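Local coordinates for protein proline iminopeptidase (Streptomyces halstedii, PDB 3WMR) that probably hydrolyses amide bonds to release an N-terminal residue, as an alpha/beta-hydrolase of the peptidase S33 family with a hydrophobic tunnel for polyketide substrates, at residues 119-133 with 142-155. Numbering follows the deposited sequence.
Sequences DYVLFGQSWGGMLGS and GLRGLVVANAPASM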
ATOM      1  N   ASP A 119      -5.612  11.114 -17.688  1.00 28.19           N
ATOM      2  CA  ASP A 119      -4.193  10.796 -17.822  1.00 26.66           C
ATOM      3  C   ASP A 119      -3.473  10.698 -16.463  1.00 25.47           C
ATOM      4  O   ASP A 119      -3.315  11.705 -15.771  1.00 24.77           O
ATOM      5  CB  ASP A 119      -3.505  11.857 -18.679  1.00 27.58           C
ATOM      6  CG  ASP A 119      -2.143  11.424 -19.136  1.00 28.06           C
ATOM      7  OD1 ASP A 119      -1.791  10.258 -18.914  1.00 28.86           O
ATOM      8  OD2 ASP A 119      -1.415  12.236 -19.710  1.00 30.46           O
ATOM      9  N   TYR A 120      -3.056   9.492 -16.079  1.00 23.63           N
ATOM     10  CA  TYR A 120      -2.492   9.270 -14.744  1.00 23.54           C
ATOM     11  C   TYR A 120      -1.721   7.952 -14.694  1.00 23.54           C
ATOM     12  O   TYR A 120      -1.943   7.076 -15.527  1.00 23.63           O
ATOM     13  CB  TYR A 120      -3.579   9.322 -13.654  1.00 23.70           C
ATOM     14  CG  TYR A 120      -4.664   8.263 -13.772  1.00 22.99           C
ATOM     15  CD1 TYR A 120      -5.670   8.389 -14.712  1.00 23.44           C
ATOM     16  CD2 TYR A 120      -4.670   7.136 -12.954  1.00 22.69           C
ATOM     17  CE1 TYR A 120      -6.662   7.418 -14.854  1.00 23.26           C
ATOM     18  CE2 TYR A 120      -5.666   6.154 -13.084  1.00 23.07           C
ATOM     19  CZ  TYR A 120      -6.653   6.297 -14.044  1.00 23.27           C
ATOM     20  OH  TYR A 120      -7.652   5.335 -14.167  1.00 22.71           O
ATOM     21  N   VAL A 121      -0.779   7.858 -13.757  1.00 23.48           N
ATOM     22  CA  VAL A 121      -0.047   6.627 -13.451  1.00 24.12           C
ATOM     23  C   VAL A 121      -0.443   6.243 -12.025  1.00 24.47           C
ATOM     24  O   VAL A 121      -0.669   7.123 -11.198  1.00 23.99           O
ATOM     25  CB  VAL A 121       1.472   6.850 -13.590  1.00 24.81           C
ATOM     26  CG1 VAL A 121       2.282   5.592 -13.299  1.00 25.15           C
ATOM     27  CG2 VAL A 121       1.797   7.352 -14.988  1.00 25.06           C
ATOM     28  N   LEU A 122      -0.598   4.952 -11.748  1.00 24.17           N
ATOM     29  CA  LEU A 122      -0.899   4.496 -10.389  1.00 23.64           C
ATOM     30  C   LEU A 122       0.283   3.773  -9.764  1.00 21.71           C
ATOM     31  O   LEU A 122       0.893   2.901 -10.394  1.00 20.29           O
ATOM     32  CB  LEU A 122      -2.104   3.547 -10.353  1.00 24.98           C
ATOM     33  CG  LEU A 122      -3.524   4.031 -10.630  1.00 26.04           C
ATOM     34  CD1 LEU A 122      -4.468   2.865 -10.380  1.00 26.59           C
ATOM     35  CD2 LEU A 122      -3.911   5.210  -9.756  1.00 26.93           C
ATOM     36  N   PHE A 123       0.608   4.165  -8.525  1.00 20.79           N
ATOM     37  CA  PHE A 123       1.568   3.450  -7.673  1.00 19.51           C
ATOM     38  C   PHE A 123       0.774   2.971  -6.472  1.00 19.69           C
ATOM     39  O   PHE A 123       0.146   3.765  -5.776  1.00 20.88           O
ATOM     40  CB  PHE A 123       2.677   4.397  -7.231  1.00 20.09           C
ATOM     41  CG  PHE A 123       3.651   3.804  -6.248  1.00 19.23           C
ATOM     42  CD1 PHE A 123       4.822   3.223  -6.683  1.00 19.14           C
ATOM     43  CD2 PHE A 123       3.400   3.861  -4.883  1.00 19.84           C
ATOM     44  CE1 PHE A 123       5.731   2.704  -5.771  1.00 19.64           C
ATOM     45  CE2 PHE A 123       4.320   3.353  -3.951  1.00 19.21           C
ATOM     46  CZ  PHE A 123       5.479   2.775  -4.399  1.00 19.22           C
ATOM     47  N   GLY A 124       0.762   1.673  -6.237  1.00 19.83           N
ATOM     48  CA  GLY A 124      -0.022   1.115  -5.147  1.00 19.69           C
ATOM     49  C   GLY A 124       0.915   0.340  -4.262  1.00 19.65           C
ATOM     50  O   GLY A 124       1.577  -0.561  -4.727  1.00 18.84           O
ATOM     51  N   GLN A 125       0.993   0.732  -2.988  1.00 20.52           N
ATOM     52  CA  GLN A 125       1.889   0.102  -2.023  1.00 20.90           C
ATOM     53  C   GLN A 125       1.100  -0.787  -1.072  1.00 20.32           C
ATOM     54  O   GLN A 125       0.137  -0.316  -0.492  1.00 21.16           O
ATOM     55  CB  GLN A 125       2.626   1.207  -1.249  1.00 21.87           C
ATOM     56  CG  GLN A 125       3.946   0.767  -0.656  1.00 22.25           C
ATOM     57  CD  GLN A 125       3.806   0.095   0.683  1.00 22.03           C
ATOM     58  OE1 GLN A 125       2.768   0.178   1.322  1.00 21.31           O
ATOM     59  NE2 GLN A 125       4.879  -0.554   1.136  1.00 22.10           N
ATOM     60  N   SER A 126       1.469  -2.071  -0.947  1.00 20.72           N
ATOM     61  CA  SER A 126       0.775  -3.006  -0.033  1.00 22.00           C
ATOM     62  C   SER A 126      -0.645  -3.247  -0.550  1.00 20.64           C
ATOM     63  O   SER A 126      -0.823  -3.461  -1.754  1.00 20.70           O
ATOM     64  CB  SER A 126       0.833  -2.485   1.437  1.00 23.88           C
ATOM     65  OG  SER A 126      -0.162  -3.011   2.320  1.00 26.57           O
ATOM     66  N   TRP A 127      -1.638  -3.226   0.330  1.00 19.75           N
ATOM     67  CA  TRP A 127      -3.050  -3.222  -0.087  1.00 19.78           C
ATOM     68  C   TRP A 127      -3.339  -2.338  -1.309  1.00 19.24           C
ATOM     69  O   TRP A 127      -4.119  -2.718  -2.196  1.00 19.13           O
ATOM     70  CB  TRP A 127      -3.972  -2.844   1.105  1.00 19.84           C
ATOM     71  CG  TRP A 127      -5.110  -1.929   0.757  1.00 19.93           C
ATOM     72  CD1 TRP A 127      -5.150  -0.589   0.892  1.00 20.13           C
ATOM     73  CD2 TRP A 127      -6.358  -2.313   0.171  1.00 20.66           C
ATOM     74  NE1 TRP A 127      -6.344  -0.097   0.433  1.00 21.33           N
ATOM     75  CE2 TRP A 127      -7.119  -1.144   0.008  1.00 21.55           C
ATOM     76  CE3 TRP A 127      -6.911  -3.541  -0.200  1.00 21.43           C
ATOM     77  CZ2 TRP A 127      -8.405  -1.156  -0.539  1.00 22.34           C
ATOM     78  CZ3 TRP A 127      -8.201  -3.563  -0.745  1.00 22.26           C
ATOM     79  CH2 TRP A 127      -8.931  -2.372  -0.903  1.00 22.56           C
ATOM     80  N   GLY A 128      -2.744  -1.153  -1.342  1.00 18.77           N
ATOM     81  CA  GLY A 128      -2.918  -0.207  -2.431  1.00 18.16           C
ATOM     82  C   GLY A 128      -2.525  -0.753  -3.793  1.00 18.13           C
ATOM     83  O   GLY A 128      -3.096  -0.362  -4.811  1.00 17.26           O
ATOM     84  N   GLY A 129      -1.549  -1.654  -3.815  1.00 18.12           N
ATOM     85  CA  GLY A 129      -1.149  -2.329  -5.036  1.00 18.03           C
ATOM     86  C   GLY A 129      -2.214  -3.326  -5.476  1.00 18.25           C
ATOM     87  O   GLY A 129      -2.366  -3.587  -6.671  1.00 17.53           O
ATOM     88  N   MET A 130      -2.932  -3.893  -4.512  1.00 18.85           N
ATOM     89  CA  MET A 130      -4.030  -4.828  -4.812  1.00 19.75           C
ATOM     90  C   MET A 130      -5.239  -4.072  -5.359  1.00 19.78           C
ATOM     91  O   MET A 130      -5.872  -4.503  -6.351  1.00 20.69           O
ATOM     92  CB  MET A 130      -4.416  -5.661  -3.574  1.00 20.19           C
ATOM     93  CG  MET A 130      -3.265  -6.479  -3.002  1.00 20.39           C
ATOM     94  SD  MET A 130      -3.693  -7.483  -1.569  1.00 20.84           S
ATOM     95  CE  MET A 130      -4.365  -8.957  -2.354  1.00 21.35           C
ATOM     96  N   LEU A 131      -5.592  -2.985  -4.679  1.00 19.80           N
ATOM     97  CA  LEU A 131      -6.600  -2.027  -5.152  1.00 20.28           C
ATOM     98  C   LEU A 131      -6.240  -1.502  -6.545  1.00 20.40           C
ATOM     99  O   LEU A 131      -7.066  -1.523  -7.465  1.00 19.21           O
ATOM    100  CB  LEU A 131      -6.757  -0.865  -4.142  1.00 21.08           C
ATOM    101  CG  LEU A 131      -7.763   0.247  -4.495  1.00 22.07           C
ATOM    102  CD1 LEU A 131      -9.173  -0.315  -4.580  1.00 22.70           C
ATOM    103  CD2 LEU A 131      -7.714   1.393  -3.498  1.00 22.47           C
ATOM    104  N   GLY A 132      -4.994  -1.040  -6.711  1.00 19.57           N
ATOM    105  CA  GLY A 132      -4.520  -0.591  -8.025  1.00 19.86           C
ATOM    106  C   GLY A 132      -4.712  -1.618  -9.127  1.00 20.67           C
ATOM    107  O   GLY A 132      -5.078  -1.260 -10.249  1.00 20.23           O
ATOM    108  N   SER A 133      -4.474  -2.895  -8.815  1.00 21.07           N
ATOM    109  CA  SER A 133      -4.612  -3.967  -9.807  1.00 22.29           C
ATOM    110  C   SER A 133      -6.070  -4.157 -10.213  1.00 22.89           C
ATOM    111  O   SER A 133      -6.379  -4.360 -11.395  1.00 22.39           O
ATOM    112  CB  SER A 133      -4.087  -5.289  -9.254  1.00 22.80           C
ATOM    113  OG  SER A 133      -2.708  -5.212  -8.997  1.00 23.06           O
ATOM    114  N   GLY A 142      -7.632   6.489 -19.101  1.00 28.05           N
ATOM    115  CA  GLY A 142      -6.561   7.429 -18.762  1.00 27.83           C
ATOM    116  C   GLY A 142      -5.335   6.827 -18.104  1.00 26.05           C
ATOM    117  O   GLY A 142      -4.313   7.502 -17.958  1.00 26.17           O
ATOM    118  N   LEU A 143      -5.423   5.567 -17.692  1.00 25.54           N
ATOM    119  CA  LEU A 143      -4.308   4.904 -17.014  1.00 24.11           C
ATOM    120  C   LEU A 143      -3.143   4.571 -17.965  1.00 24.41           C
ATOM    121  O   LEU A 143      -3.314   3.822 -18.932  1.00 23.23           O
ATOM    122  CB  LEU A 143      -4.777   3.637 -16.309  1.00 23.84           C
ATOM    123  CG  LEU A 143      -3.669   2.866 -15.563  1.00 23.01           C
ATOM    124  CD1 LEU A 143      -3.186   3.669 -14.353  1.00 22.38           C
ATOM    125  CD2 LEU A 143      -4.161   1.490 -15.153  1.00 23.22           C
ATOM    126  N   ARG A 144      -1.959   5.106 -17.644  1.00 24.15           N
ATOM    127  CA  ARG A 144      -0.728   4.880 -18.420  1.00 25.23           C
ATOM    128  C   ARG A 144       0.144   3.705 -17.966  1.00 23.73           C
ATOM    129  O   ARG A 144       0.865   3.112 -18.773  1.00 24.30           O
ATOM    130  CB  ARG A 144       0.155   6.125 -18.368  1.00 26.68           C
ATOM    131  CG  ARG A 144      -0.335   7.262 -19.226  1.00 29.46           C
ATOM    132  CD  ARG A 144       0.463   8.530 -18.988  1.00 30.92           C
ATOM    133  NE  ARG A 144       1.527   8.709 -19.946  1.00 33.18           N
ATOM    134  CZ  ARG A 144       1.518   9.572 -20.965  1.00 32.73           C
ATOM    135  NH1 ARG A 144       0.488  10.377 -21.196  1.00 34.96           N
ATOM    136  NH2 ARG A 144       2.558   9.617 -21.766  1.00 31.14           N
ATOM    137  N   GLY A 145       0.121   3.411 -16.674  1.00 22.54           N
ATOM    138  CA  GLY A 145       1.006   2.428 -16.079  1.00 21.45           C
ATOM    139  C   GLY A 145       0.586   2.135 -14.654  1.00 21.11           C
ATOM    140  O   GLY A 145      -0.089   2.939 -14.024  1.00 21.51           O
ATOM    141  N   LEU A 146       0.989   0.979 -14.152  1.00 20.54           N
ATOM    142  CA  LEU A 146       0.692   0.563 -12.790  1.00 20.79           C
ATOM    143  C   LEU A 146       1.956   0.079 -12.120  1.00 20.18           C
ATOM    144  O   LEU A 146       2.670  -0.777 -12.661  1.00 20.05           O
ATOM    145  CB  LEU A 146      -0.310  -0.596 -12.775  1.00 21.11           C
ATOM    146  CG  LEU A 146      -0.554  -1.325 -11.441  1.00 21.46           C
ATOM    147  CD1 LEU A 146      -1.195  -0.406 -10.411  1.00 21.35           C
ATOM    148  CD2 LEU A 146      -1.438  -2.559 -11.696  1.00 21.47           C
ATOM    149  N   VAL A 147       2.202   0.577 -10.918  1.00 20.73           N
ATOM    150  CA  VAL A 147       3.223  -0.010 -10.064  1.00 21.01           C
ATOM    151  C   VAL A 147       2.551  -0.678  -8.859  1.00 20.19           C
ATOM    152  O   VAL A 147       1.707  -0.086  -8.189  1.00 20.16           O
ATOM    153  CB  VAL A 147       4.241   1.019  -9.580  1.00 21.78           C
ATOM    154  CG1 VAL A 147       5.359   0.327  -8.796  1.00 22.23           C
ATOM    155  CG2 VAL A 147       4.798   1.786 -10.768  1.00 23.39           C
ATOM    156  N   VAL A 148       2.921  -1.926  -8.625  1.00 19.95           N
ATOM    157  CA  VAL A 148       2.491  -2.664  -7.453  1.00 19.88           C
ATOM    158  C   VAL A 148       3.747  -2.937  -6.625  1.00 19.86           C
ATOM    159  O   VAL A 148       4.568  -3.796  -6.969  1.00 19.75           O
ATOM    160  CB  VAL A 148       1.716  -3.964  -7.799  1.00 20.54           C
ATOM    161  CG1 VAL A 148       0.445  -3.612  -8.550  1.00 20.40           C
ATOM    162  CG2 VAL A 148       2.570  -4.941  -8.593  1.00 20.98           C
ATOM    163  N   ALA A 149       3.873  -2.152  -5.554  1.00 19.84           N
ATOM    164  CA  ALA A 149       5.039  -2.112  -4.705  1.00 20.27           C
ATOM    165  C   ALA A 149       4.739  -2.762  -3.363  1.00 20.40           C
ATOM    166  O   ALA A 149       3.829  -2.322  -2.670  1.00 19.95           O
ATOM    167  CB  ALA A 149       5.450  -0.661  -4.481  1.00 20.10           C
ATOM    168  N   ASN A 150       5.506  -3.796  -3.001  1.00 20.96           N
ATOM    169  CA  ASN A 150       5.377  -4.451  -1.696  1.00 20.85           C
ATOM    170  C   ASN A 150       3.970  -4.976  -1.509  1.00 19.64           C
ATOM    171  O   ASN A 150       3.396  -4.925  -0.420  1.00 18.65           O
ATOM    172  CB  ASN A 150       5.750  -3.489  -0.569  1.00 21.14           C
ATOM    173  CG  ASN A 150       6.954  -2.639  -0.920  1.00 21.70           C
ATOM    174  OD1 ASN A 150       8.072  -3.147  -1.044  1.00 24.46           O
ATOM    175  ND2 ASN A 150       6.731  -1.373  -1.133  1.00 21.00           N
ATOM    176  N   ALA A 151       3.415  -5.485  -2.596  1.00 20.08           N
ATOM    177  CA  ALA A 151       1.999  -5.856  -2.623  1.00 19.25           C
ATOM    178  C   ALA A 151       1.827  -7.279  -3.082  1.00 20.00           C
ATOM    179  O   ALA A 151       2.262  -7.625  -4.178  1.00 19.61           O
ATOM    180  CB  ALA A 151       1.242  -4.912  -3.537  1.00 19.15           C
ATOM    181  N   PRO A 152       1.144  -8.117  -2.264  1.00 20.39           N
ATOM    182  CA  PRO A 152       0.895  -9.504  -2.651  1.00 20.89           C
ATOM    183  C   PRO A 152      -0.234  -9.596  -3.663  1.00 20.31           C
ATOM    184  O   PRO A 152      -1.056  -8.697  -3.720  1.00 19.46           O
ATOM    185  CB  PRO A 152       0.432 -10.137  -1.339  1.00 20.85           C
ATOM    186  CG  PRO A 152      -0.342  -9.049  -0.682  1.00 20.92           C
ATOM    187  CD  PRO A 152       0.382  -7.760  -1.053  1.00 20.89           C
ATOM    188  N   ALA A 153      -0.287 -10.688  -4.424  1.00 21.53           N
ATOM    189  CA  ALA A 153      -1.413 -10.940  -5.343  1.00 22.06           C
ATOM    190  C   ALA A 153      -2.560 -11.671  -4.649  1.00 22.55           C
ATOM    191  O   ALA A 153      -3.686 -11.682  -5.144  1.00 23.60           O
ATOM    192  CB  ALA A 153      -0.954 -11.750  -6.546  1.00 23.00           C
ATOM    193  N   SER A 154      -2.270 -12.270  -3.500  1.00 22.96           N
ATOM    194  CA  SER A 154      -3.249 -13.065  -2.755  1.00 22.86           C
ATOM    195  C   SER A 154      -2.948 -13.058  -1.269  1.00 22.61           C
ATOM    196  O   SER A 154      -1.846 -13.368  -0.860  1.00 22.30           O
ATOM    197  CB  SER A 154      -3.209 -14.505  -3.231  1.00 23.53           C
ATOM    198  OG  SER A 154      -3.926 -15.359  -2.344  1.00 23.87           O
ATOM    199  N   MET A 155      -3.951 -12.757  -0.459  1.00 23.71           N
ATOM    200  CA  MET A 155      -3.784 -12.857   0.993  1.00 24.33           C
ATOM    201  C   MET A 155      -3.652 -14.303   1.473  1.00 24.80           C
ATOM    202  O   MET A 155      -3.122 -14.548   2.562  1.00 23.09           O
ATOM    203  CB  MET A 155      -4.921 -12.134   1.716  1.00 24.37           C
ATOM    204  CG  MET A 155      -4.999 -10.650   1.382  1.00 23.83           C
ATOM    205  SD  MET A 155      -3.428  -9.750   1.419  1.00 22.89           S
ATOM    206  CE  MET A 155      -3.033  -9.743   3.194  1.00 22.70           C
TER
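Phe123 and Ala149 meet on one face of two parallel neighbouring strands, 120-125 and 143-149, which with the helix between them form the beta-alpha-beta unit that carries the nucleophile elbow of an alpha/beta hydrolase. Phe123 CZ lies 3.4 Å from Ala149 CB, while CD1 rests on Val147 CG1; with CG anti to the backbone N (chi1 175°), the ring reaches along the neighbouring strand. On the helix side, Leu146 CD2 approaches Ser133, and Leu143 CD1 touches both Tyr120 CE2 and Leu122 CG. A bulge between Tyr120 and Leu122 shifts the pairing by one residue, after which Val147 N binds Leu122 O at 2.7 Å. At the turn, Ser126, the predicted nucleophile, has a positive phi of 67°, the strained backbone of the elbow, and its N is held by Ala149 O at 2.9 Å. Past the elbow, Met130 SD lies 3.8 Å from both Pro152 CG and Met155 SD. Gly129 and Gly132 let helix 127-133 sit close to strand 143-149: Val148 CG1 packs 3.4 Å from Gly129 O, which accepts hydrogen bonds from both the N and, at 2.9 Å, the OG of Ser133. Farther out, the Phe123 side chain also touches Met307 of helix 300-312.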